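Local coordinates for proximal thread matrix protein 1 (Mytilus galloprovincialis, PDB 4CN9) that binds collagen as a matrix protein of the mussel byssus, carrying two von Willebrand factor A domains and a zinc-occupied MIDAS motif, at residues D61-I66 with M172-S177; V104-G109 with G138-G143; I202-V207 with T223-S228; I168-T173 with T196-G201. All blocks are in the same frame, centred on the assembly; numbering follows the deposited sequence.

Interaction 1: residues D61-I66 with M172-S177; sequences DDSSSI and MTDGKS. With ZN (zinc ion), chain C.
Asp61 OD2 is gripped by two protein donors across the contact and by a water. Thr173 OG1 donates to the anti lone pair of Asp61 OD2 at 2.8 Å, while Asp174 N approaches from above the carboxylate plane, 3.2 Å from Asp61 OD2. The water is itself a zinc ligand; Asp61 is not a ligand but holds two of them, this water through OD2 and Ser63 OG through OD1. Asp61 OD1 takes Ser63 N to form an Asx turn and also Ser63 OG at 2.6 Å. With CG anti to the backbone N (chi1 -177°), the carboxylate of Asp61 lies between the two segments and is held in its rotation by bonds at both oxygens. The zinc is bound directly by Ser63 OG (2.2 Å), Ser65 OG (2.0 Å) and Asp174 OD1 (2.1 Å), and three waters complete six ligands. Ser65 OG also donates to the syn lone pair of Asp174 OD2, which steadies the carboxylate whose other oxygen holds the metal. The Asp61 and Asp174 carboxylate planes stand 83° apart. An alanine at Asp61 removes both acceptors, and would probably leave Ser63, Thr173, Asp174 N and the zinc-bound water without their shared mate. This second-shell aspartate, with the two serines of its Asp-x-Ser-x-Ser sequence and Asp174 just beyond the end of the neighbouring strand 166-173, is characteristic of the MIDAS site of von Willebrand factor A domains.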
# COMPACT_ATOMS: atom_id res chain seq x y z
N ASP A 61 12.25 -9.15 -14.78
CA ASP A 61 12.04 -10.58 -15.05
C ASP A 61 12.78 -10.97 -16.34
O ASP A 61 12.52 -10.37 -17.39
CB ASP A 61 10.53 -10.83 -15.18
CG ASP A 61 10.13 -12.31 -15.38
OD1 ASP A 61 10.86 -13.10 -16.02
OD2 ASP A 61 9.02 -12.65 -14.92
N ASP A 62 13.74 -11.91 -16.26
CA ASP A 62 14.38 -12.41 -17.49
C ASP A 62 14.15 -13.90 -17.71
O ASP A 62 15.02 -14.61 -18.20
CB ASP A 62 15.88 -12.01 -17.61
CG ASP A 62 16.79 -12.64 -16.55
OD1 ASP A 62 16.31 -13.26 -15.57
OD2 ASP A 62 18.02 -12.49 -16.71
N SER A 63 12.95 -14.35 -17.38
CA SER A 63 12.52 -15.74 -17.62
C SER A 63 12.30 -16.02 -19.11
O SER A 63 11.97 -15.13 -19.89
CB SER A 63 11.22 -16.05 -16.85
OG SER A 63 10.11 -15.27 -17.30
N SER A 64 12.47 -17.29 -19.48
CA SER A 64 12.39 -17.71 -20.88
C SER A 64 11.01 -17.52 -21.48
O SER A 64 10.87 -17.37 -22.69
CB SER A 64 12.80 -19.19 -21.00
OG SER A 64 11.94 -20.00 -20.24
N SER A 65 9.98 -17.52 -20.64
CA SER A 65 8.60 -17.27 -21.10
C SER A 65 8.48 -16.01 -21.97
O SER A 65 7.69 -15.96 -22.91
CB SER A 65 7.67 -17.14 -19.90
OG SER A 65 7.97 -15.97 -19.16
N ILE A 66 9.28 -14.99 -21.64
CA ILE A 66 9.21 -13.72 -22.32
C ILE A 66 9.72 -13.81 -23.75
O ILE A 66 9.13 -13.24 -24.67
CB ILE A 66 10.03 -12.65 -21.56
CG1 ILE A 66 9.43 -12.48 -20.16
CG2 ILE A 66 10.05 -11.33 -22.35
CD1 ILE A 66 10.21 -11.58 -19.25
N MET A 172 8.85 -5.85 -12.44
CA MET A 172 8.18 -6.18 -13.70
C MET A 172 8.25 -7.68 -13.91
O MET A 172 9.33 -8.25 -13.97
CB MET A 172 8.89 -5.48 -14.87
CG MET A 172 8.98 -3.96 -14.75
SD MET A 172 10.05 -3.25 -16.04
CE MET A 172 9.12 -3.72 -17.48
N THR A 173 7.10 -8.34 -14.02
CA THR A 173 7.09 -9.79 -14.21
C THR A 173 5.97 -10.29 -15.11
O THR A 173 4.91 -9.67 -15.22
CB THR A 173 7.03 -10.50 -12.85
OG1 THR A 173 7.16 -11.92 -13.03
CG2 THR A 173 5.75 -10.18 -12.14
N ASP A 174 6.22 -11.41 -15.79
CA ASP A 174 5.18 -12.06 -16.58
C ASP A 174 4.82 -13.41 -15.99
O ASP A 174 4.21 -14.26 -16.66
CB ASP A 174 5.62 -12.22 -18.05
CG ASP A 174 6.51 -13.44 -18.28
OD1 ASP A 174 7.28 -13.86 -17.37
OD2 ASP A 174 6.42 -13.99 -19.41
N GLY A 175 5.17 -13.62 -14.73
CA GLY A 175 5.00 -14.94 -14.14
C GLY A 175 4.62 -14.92 -12.67
O GLY A 175 4.48 -13.87 -12.05
N LYS A 176 4.44 -16.11 -12.12
CA LYS A 176 4.18 -16.23 -10.69
C LYS A 176 5.41 -16.86 -10.06
O LYS A 176 6.12 -17.62 -10.70
CB LYS A 176 2.93 -17.07 -10.42
CG LYS A 176 3.05 -18.53 -10.80
CD LYS A 176 1.79 -19.28 -10.40
CE LYS A 176 1.71 -20.62 -11.12
NZ LYS A 176 0.45 -21.35 -10.80
N SER A 177 5.66 -16.50 -8.81
CA SER A 177 6.85 -16.97 -8.11
C SER A 177 6.69 -18.47 -7.92
O SER A 177 5.68 -18.91 -7.37
CB SER A 177 6.98 -16.27 -6.76
OG SER A 177 8.30 -16.34 -6.26
ZN ZN C . 8.02 -15.82 -17.12
O HOH W 1 8.16 -15.19 -15.14
O HOH W 2 6.04 -16.54 -16.94
O HOH W 3 8.53 -17.80 -16.71

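Interaction 2: residues V104-G109 with G138-G143; sequences VQFSQG and GQTEIG
Beside the MIDAS of this von Willebrand factor A domain, the turn after strand 100-106 meets the loop that leads into helix 142-153, with Ser107 and Thr140 as nearest backbone neighbours. Thr140 lies with its side chain about 4 Å from the zinc, consistent with the threonine that stands near the metal in related MIDAS sites. Two bonds tie the loops. Glu141 N donates to Ser107 O at 2.9 Å, on a lone pair in the carbonyl plane but along a bent path (136° at the hydrogen). Gly109 N gives a much straighter bond, 169°, to Glu141 OE2, 2.9 Å away, although the donor stands well above the carboxylate plane. The Glu141 chain reaches this place because its CG lies beside its own backbone N (chi1 -59°) and the chain then runs extended, passing Ser107 O with CG 3.3 Å away. Its second oxygen, OE1, is hydrogen-bonded to Thr144 OG1 of the same helix, so both carboxylate oxygens have a partner at this helix start, where Glu141 is the N-cap residue. On the inner side the Phe106 ring meets the helix start obliquely, its CE2 lying 3.7 Å from Ile142 CG1 and its CD2 close to Glu141 O. One water joins the loops once more, accepting from Gln108 NE2 at 2.9 Å and donating to Glu141 OE2.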
# COMPACT_ATOMS: atom_id res chain seq x y z
N VAL A 104 18.28 -4.97 -11.63
CA VAL A 104 18.55 -6.32 -11.19
C VAL A 104 17.66 -7.28 -11.97
O VAL A 104 16.43 -7.12 -12.00
CB VAL A 104 18.22 -6.44 -9.69
CG1 VAL A 104 18.25 -7.88 -9.23
CG2 VAL A 104 19.19 -5.56 -8.90
N GLN A 105 18.29 -8.25 -12.64
CA GLN A 105 17.55 -9.27 -13.40
C GLN A 105 17.25 -10.46 -12.51
O GLN A 105 18.05 -10.83 -11.65
CB GLN A 105 18.36 -9.74 -14.62
CG GLN A 105 18.77 -8.65 -15.58
CD GLN A 105 19.94 -9.06 -16.51
OE1 GLN A 105 20.90 -8.30 -16.68
NE2 GLN A 105 19.84 -10.23 -17.11
N PHE A 106 16.08 -11.06 -12.69
CA PHE A 106 15.71 -12.22 -11.89
C PHE A 106 14.86 -13.20 -12.70
O PHE A 106 14.00 -12.79 -13.50
CB PHE A 106 14.96 -11.79 -10.62
CG PHE A 106 13.49 -11.53 -10.85
CD1 PHE A 106 13.05 -10.28 -11.29
CD2 PHE A 106 12.55 -12.53 -10.66
CE1 PHE A 106 11.69 -10.05 -11.54
CE2 PHE A 106 11.20 -12.31 -10.91
CZ PHE A 106 10.77 -11.07 -11.34
N SER A 107 15.14 -14.49 -12.50
CA SER A 107 14.28 -15.58 -12.95
C SER A 107 14.76 -16.84 -12.23
O SER A 107 14.27 -17.17 -11.14
CB SER A 107 14.26 -15.76 -14.49
OG SER A 107 15.54 -15.78 -15.09
N GLN A 108 15.72 -17.52 -12.83
CA GLN A 108 16.49 -18.51 -12.11
C GLN A 108 17.71 -17.77 -11.53
O GLN A 108 18.62 -17.32 -12.24
CB GLN A 108 16.89 -19.67 -13.04
CG GLN A 108 17.59 -20.83 -12.32
CD GLN A 108 19.06 -20.55 -12.10
OE1 GLN A 108 19.82 -20.39 -13.06
NE2 GLN A 108 19.47 -20.47 -10.84
N GLY A 109 17.68 -17.59 -10.22
CA GLY A 109 18.62 -16.70 -9.56
C GLY A 109 18.49 -15.24 -9.98
O GLY A 109 17.59 -14.82 -10.72
N GLY A 138 14.63 -20.67 -16.34
CA GLY A 138 13.52 -21.61 -16.39
C GLY A 138 12.62 -21.59 -15.16
O GLY A 138 11.74 -22.43 -15.03
N GLN A 139 12.85 -20.62 -14.28
CA GLN A 139 12.11 -20.45 -13.03
C GLN A 139 11.82 -18.96 -12.85
O GLN A 139 12.46 -18.13 -13.48
CB GLN A 139 12.94 -20.88 -11.83
CG GLN A 139 13.43 -22.31 -11.82
CD GLN A 139 14.18 -22.63 -10.54
OE1 GLN A 139 14.65 -21.73 -9.84
NE2 GLN A 139 14.30 -23.92 -10.23
N THR A 140 10.91 -18.63 -11.93
CA THR A 140 10.64 -17.23 -11.58
C THR A 140 10.72 -17.03 -10.07
O THR A 140 9.77 -17.32 -9.34
CB THR A 140 9.26 -16.80 -12.11
OG1 THR A 140 9.20 -16.99 -13.52
CG2 THR A 140 8.97 -15.32 -11.79
N GLU A 141 11.86 -16.52 -9.59
CA GLU A 141 12.07 -16.37 -8.15
C GLU A 141 11.90 -14.92 -7.72
O GLU A 141 12.88 -14.21 -7.48
CB GLU A 141 13.48 -16.84 -7.76
CG GLU A 141 13.80 -18.28 -8.09
CD GLU A 141 15.26 -18.62 -7.75
OE1 GLU A 141 15.73 -18.24 -6.66
OE2 GLU A 141 15.95 -19.24 -8.58
N ILE A 142 10.65 -14.50 -7.59
CA ILE A 142 10.34 -13.13 -7.22
C ILE A 142 10.92 -12.83 -5.83
O ILE A 142 11.50 -11.77 -5.59
CB ILE A 142 8.81 -12.88 -7.25
CG1 ILE A 142 8.29 -13.01 -8.69
CG2 ILE A 142 8.49 -11.52 -6.64
CD1 ILE A 142 6.81 -12.64 -8.89
N GLY A 143 10.75 -13.76 -4.90
CA GLY A 143 11.20 -13.55 -3.54
C GLY A 143 12.71 -13.45 -3.45
O GLY A 143 13.23 -12.64 -2.68
O HOH W 4 17.82 -20.92 -8.54

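Interaction 3: residues I202-V207 with T223-S228; sequences IGQGFV and TTNSFS
Here a single parallel beta bridge, Ile202 with Thr224, joins the end of strand 195-202 to strand 221-224, the outermost strand on this side of the mixed sheet in the von Willebrand factor A fold, and a CH-pi contact extends the join to the 3-10 turn beyond it. Gly203 N donates to Thr224 O at 3.0 Å, in the carbonyl plane and nearly straight at 161°. Gly203 has a positive phi, a backbone shape that favours glycine where the chain leaves the strand. On the same face of the sheet Ile202 and Thr224 lie alongside each other, with Ile202 CG1 3.8 Å from Thr224 CG2. The other branch of Ile202 does different work: CG2, which lies opposite the backbone N because CG1 takes chi1 -57°, sits over the centre of the Phe227 ring, 3.7 Å from its centroid. The methyl lies within 2° of the ring normal, so it is about equally distant from all six ring carbons. Phe227 also touches Asp174 of the metal site, and Asn73 and Met77 of helix 73-85. Were Phe227 replaced by a leucine, the flat face under Ile202 CG2 would probably be lost, opening a gap between Ile202, helix 73-85 and Asp174. In the loop after Gly203, the side chains of Phe206 and Thr223 cross at about a right angle, ring atom CZ of Phe206 lying 3.4 Å from Thr223 CG2.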
# COMPACT_ATOMS: atom_id res chain seq x y z
N ILE A 202 2.55 -8.42 -16.45
CA ILE A 202 2.33 -8.47 -17.89
C ILE A 202 1.82 -9.84 -18.33
O ILE A 202 2.39 -10.87 -17.97
CB ILE A 202 3.61 -8.13 -18.64
CG1 ILE A 202 4.11 -6.76 -18.19
CG2 ILE A 202 3.35 -8.12 -20.14
CD1 ILE A 202 5.56 -6.71 -17.85
N GLY A 203 0.74 -9.85 -19.11
CA GLY A 203 0.21 -11.07 -19.69
C GLY A 203 -0.67 -11.88 -18.75
O GLY A 203 -1.22 -11.34 -17.79
N GLN A 204 -0.79 -13.18 -19.00
CA GLN A 204 -1.72 -14.01 -18.25
C GLN A 204 -1.06 -14.90 -17.19
O GLN A 204 -1.75 -15.63 -16.48
CB GLN A 204 -2.53 -14.88 -19.21
CG GLN A 204 -3.41 -14.09 -20.17
CD GLN A 204 -4.43 -13.24 -19.44
OE1 GLN A 204 -5.28 -13.75 -18.70
NE2 GLN A 204 -4.36 -11.92 -19.65
N GLY A 205 0.27 -14.82 -17.05
CA GLY A 205 1.00 -15.77 -16.22
C GLY A 205 1.27 -15.36 -14.78
O GLY A 205 1.57 -16.21 -13.94
N PHE A 206 1.18 -14.06 -14.49
CA PHE A 206 1.34 -13.57 -13.13
C PHE A 206 0.03 -13.77 -12.34
O PHE A 206 -1.03 -13.95 -12.94
CB PHE A 206 1.76 -12.08 -13.14
CG PHE A 206 0.64 -11.13 -13.47
CD1 PHE A 206 -0.18 -10.62 -12.47
CD2 PHE A 206 0.39 -10.75 -14.79
CE1 PHE A 206 -1.21 -9.76 -12.77
CE2 PHE A 206 -0.65 -9.88 -15.10
CZ PHE A 206 -1.44 -9.38 -14.09
N VAL A 207 0.10 -13.76 -11.01
CA VAL A 207 -1.12 -13.76 -10.22
C VAL A 207 -1.26 -12.47 -9.40
O VAL A 207 -0.37 -12.05 -8.63
CB VAL A 207 -1.32 -15.06 -9.38
CG1 VAL A 207 -0.44 -16.20 -9.90
CG2 VAL A 207 -1.12 -14.83 -7.90
N THR A 223 -1.27 -3.61 -14.20
CA THR A 223 -1.33 -4.78 -15.07
C THR A 223 -1.57 -4.36 -16.52
O THR A 223 -2.18 -3.33 -16.79
CB THR A 223 -2.44 -5.76 -14.64
OG1 THR A 223 -3.72 -5.12 -14.78
CG2 THR A 223 -2.25 -6.21 -13.20
N THR A 224 -1.07 -5.17 -17.44
CA THR A 224 -1.27 -4.93 -18.86
C THR A 224 -1.26 -6.28 -19.56
O THR A 224 -0.69 -7.26 -19.05
CB THR A 224 -0.21 -3.98 -19.43
OG1 THR A 224 -0.44 -3.78 -20.82
CG2 THR A 224 1.19 -4.56 -19.25
N ASN A 225 -1.90 -6.34 -20.73
CA ASN A 225 -2.09 -7.61 -21.42
C ASN A 225 -0.91 -8.03 -22.27
O ASN A 225 -0.74 -9.21 -22.57
CB ASN A 225 -3.36 -7.56 -22.28
CG ASN A 225 -4.61 -7.84 -21.48
OD1 ASN A 225 -5.59 -7.09 -21.53
ND2 ASN A 225 -4.60 -8.94 -20.73
N SER A 226 -0.08 -7.08 -22.66
CA SER A 226 1.02 -7.36 -23.56
C SER A 226 2.16 -6.40 -23.31
O SER A 226 1.97 -5.29 -22.79
CB SER A 226 0.56 -7.23 -25.01
OG SER A 226 -0.02 -5.95 -25.22
N PHE A 227 3.36 -6.83 -23.70
CA PHE A 227 4.54 -5.99 -23.59
C PHE A 227 4.40 -4.77 -24.50
O PHE A 227 5.00 -3.73 -24.25
CB PHE A 227 5.79 -6.80 -23.96
CG PHE A 227 6.08 -7.92 -23.00
CD1 PHE A 227 5.52 -9.18 -23.19
CD2 PHE A 227 6.90 -7.72 -21.90
CE1 PHE A 227 5.78 -10.21 -22.30
CE2 PHE A 227 7.16 -8.75 -21.00
CZ PHE A 227 6.60 -9.99 -21.21
N SER A 228 3.58 -4.90 -25.54
CA SER A 228 3.35 -3.80 -26.48
C SER A 228 2.68 -2.61 -25.82
O SER A 228 2.82 -1.48 -26.28
CB SER A 228 2.50 -4.27 -27.66
OG SER A 228 3.07 -5.42 -28.26

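Interaction 4: residues I168-T173 with T196-G201; sequences IVILMT and TVIAIG
Peptide units are the flat groups between Val169 and Thr196 and onward along both strands, linked through their N-H and C=O groups, while side chains occupy the two faces of the sheet. One face carries Ile168, Ile170 and Met172 beside Thr196, Ile198 and Ile200; the other carries Val169, Leu171 and Thr173 beside Val197 and Ala199. Five backbone hydrogen bonds alternate in direction, from Val169 N to Thr196 O (2.8 Å) as far as Thr173 N to Ile200 O (2.9 Å). The isoleucine face is the more closely knit. Ile200 CD1 touches two neighbours of the adjacent strand, 3.9 Å from Ile170 CG2 and 4.1 Å from Met172 CG. It gets there because CG1 stands beside the backbone N (chi1 -57°) and the chain continues extended. Two residues earlier, Ile198 CD1 lies 4.2 Å from Ile170 CG1, the two chains running alongside each other. Phe80 of helix 73-85 and Val237 of helix 234-241 cover this face, whereas Val169 on the other face meets Phe154. The strand axes differ by 16°, and helix 183-192 connects the strands in the chain: a beta-alpha-beta unit of the parallel core of the von Willebrand factor A fold.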
# COMPACT_ATOMS: atom_id res chain seq x y z
N ILE A 168 12.94 3.25 -3.86
CA ILE A 168 11.86 2.75 -4.71
C ILE A 168 12.29 1.51 -5.50
O ILE A 168 13.39 1.47 -6.09
CB ILE A 168 11.41 3.83 -5.73
CG1 ILE A 168 11.05 5.13 -5.02
CG2 ILE A 168 10.22 3.31 -6.56
CD1 ILE A 168 11.10 6.33 -5.92
N VAL A 169 11.42 0.50 -5.50
CA VAL A 169 11.59 -0.72 -6.29
C VAL A 169 10.41 -0.87 -7.23
O VAL A 169 9.24 -0.81 -6.81
CB VAL A 169 11.67 -1.98 -5.39
CG1 VAL A 169 11.70 -3.25 -6.22
CG2 VAL A 169 12.87 -1.91 -4.50
N ILE A 170 10.73 -1.02 -8.52
CA ILE A 170 9.72 -1.28 -9.54
C ILE A 170 9.95 -2.69 -10.10
O ILE A 170 10.96 -2.96 -10.75
CB ILE A 170 9.78 -0.21 -10.66
CG1 ILE A 170 9.41 1.16 -10.07
CG2 ILE A 170 8.83 -0.57 -11.79
CD1 ILE A 170 9.92 2.35 -10.84
N LEU A 171 9.02 -3.57 -9.77
CA LEU A 171 9.07 -4.97 -10.19
C LEU A 171 8.25 -5.17 -11.46
O LEU A 171 7.11 -4.71 -11.55
CB LEU A 171 8.52 -5.86 -9.07
CG LEU A 171 8.15 -7.31 -9.37
CD1 LEU A 171 9.37 -8.12 -9.62
CD2 LEU A 171 7.37 -7.90 -8.20
N MET A 172 8.85 -5.85 -12.44
CA MET A 172 8.18 -6.18 -13.70
C MET A 172 8.25 -7.68 -13.91
O MET A 172 9.33 -8.25 -13.97
CB MET A 172 8.89 -5.48 -14.87
CG MET A 172 8.98 -3.96 -14.75
SD MET A 172 10.05 -3.25 -16.04
CE MET A 172 9.12 -3.72 -17.48
N THR A 173 7.10 -8.34 -14.02
CA THR A 173 7.09 -9.79 -14.21
C THR A 173 5.97 -10.29 -15.11
O THR A 173 4.91 -9.67 -15.22
CB THR A 173 7.03 -10.50 -12.85
OG1 THR A 173 7.16 -11.92 -13.03
CG2 THR A 173 5.75 -10.18 -12.14
N THR A 196 9.48 1.81 -1.03
CA THR A 196 8.23 1.77 -1.80
C THR A 196 8.36 0.68 -2.86
O THR A 196 9.39 0.61 -3.54
CB THR A 196 7.96 3.10 -2.52
OG1 THR A 196 7.90 4.17 -1.57
CG2 THR A 196 6.64 3.06 -3.29
N VAL A 197 7.33 -0.16 -3.00
CA VAL A 197 7.34 -1.21 -3.99
C VAL A 197 6.16 -1.07 -4.98
O VAL A 197 4.99 -1.03 -4.59
CB VAL A 197 7.34 -2.60 -3.34
CG1 VAL A 197 7.42 -3.68 -4.39
CG2 VAL A 197 8.49 -2.72 -2.34
N ILE A 198 6.51 -0.96 -6.26
CA ILE A 198 5.52 -0.93 -7.33
C ILE A 198 5.69 -2.22 -8.11
O ILE A 198 6.82 -2.65 -8.38
CB ILE A 198 5.74 0.30 -8.26
CG1 ILE A 198 5.46 1.59 -7.49
CG2 ILE A 198 4.85 0.22 -9.50
CD1 ILE A 198 6.23 2.82 -7.98
N ALA A 199 4.58 -2.87 -8.44
CA ALA A 199 4.60 -4.13 -9.16
C ALA A 199 3.82 -4.02 -10.48
O ALA A 199 2.66 -3.60 -10.49
CB ALA A 199 4.01 -5.24 -8.30
N ILE A 200 4.47 -4.39 -11.57
CA ILE A 200 3.85 -4.45 -12.89
C ILE A 200 3.77 -5.89 -13.39
O ILE A 200 4.79 -6.60 -13.50
CB ILE A 200 4.63 -3.63 -13.93
CG1 ILE A 200 4.76 -2.18 -13.48
CG2 ILE A 200 3.94 -3.73 -15.30
CD1 ILE A 200 5.85 -1.40 -14.17
N GLY A 201 2.54 -6.31 -13.68
CA GLY A 201 2.26 -7.63 -14.19
C GLY A 201 1.90 -7.57 -15.67
O GLY A 201 1.08 -6.77 -16.09

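From the N terminus, the chain enters the site at 61-66 and passes through 104-109 and 138-143, where interaction 2 closes its own short loop. That loop is nested inside the longer one that interaction 1 closes when the chain reaches 172-177. Interaction 4 starts on the strand where interaction 1 ends, the two sharing Met172 and Thr173, and closes after helix 183-192 at 196-201. Interaction 3 follows in series, joining 202-207 to the outermost strand through 223-228. Asp62 and Ser107 link interactions 1 and 2, while Thr173 bonds to Ile202 where interactions 1, 3 and 4 meet. Together they tie the metal-bearing loops to one mixed sheet.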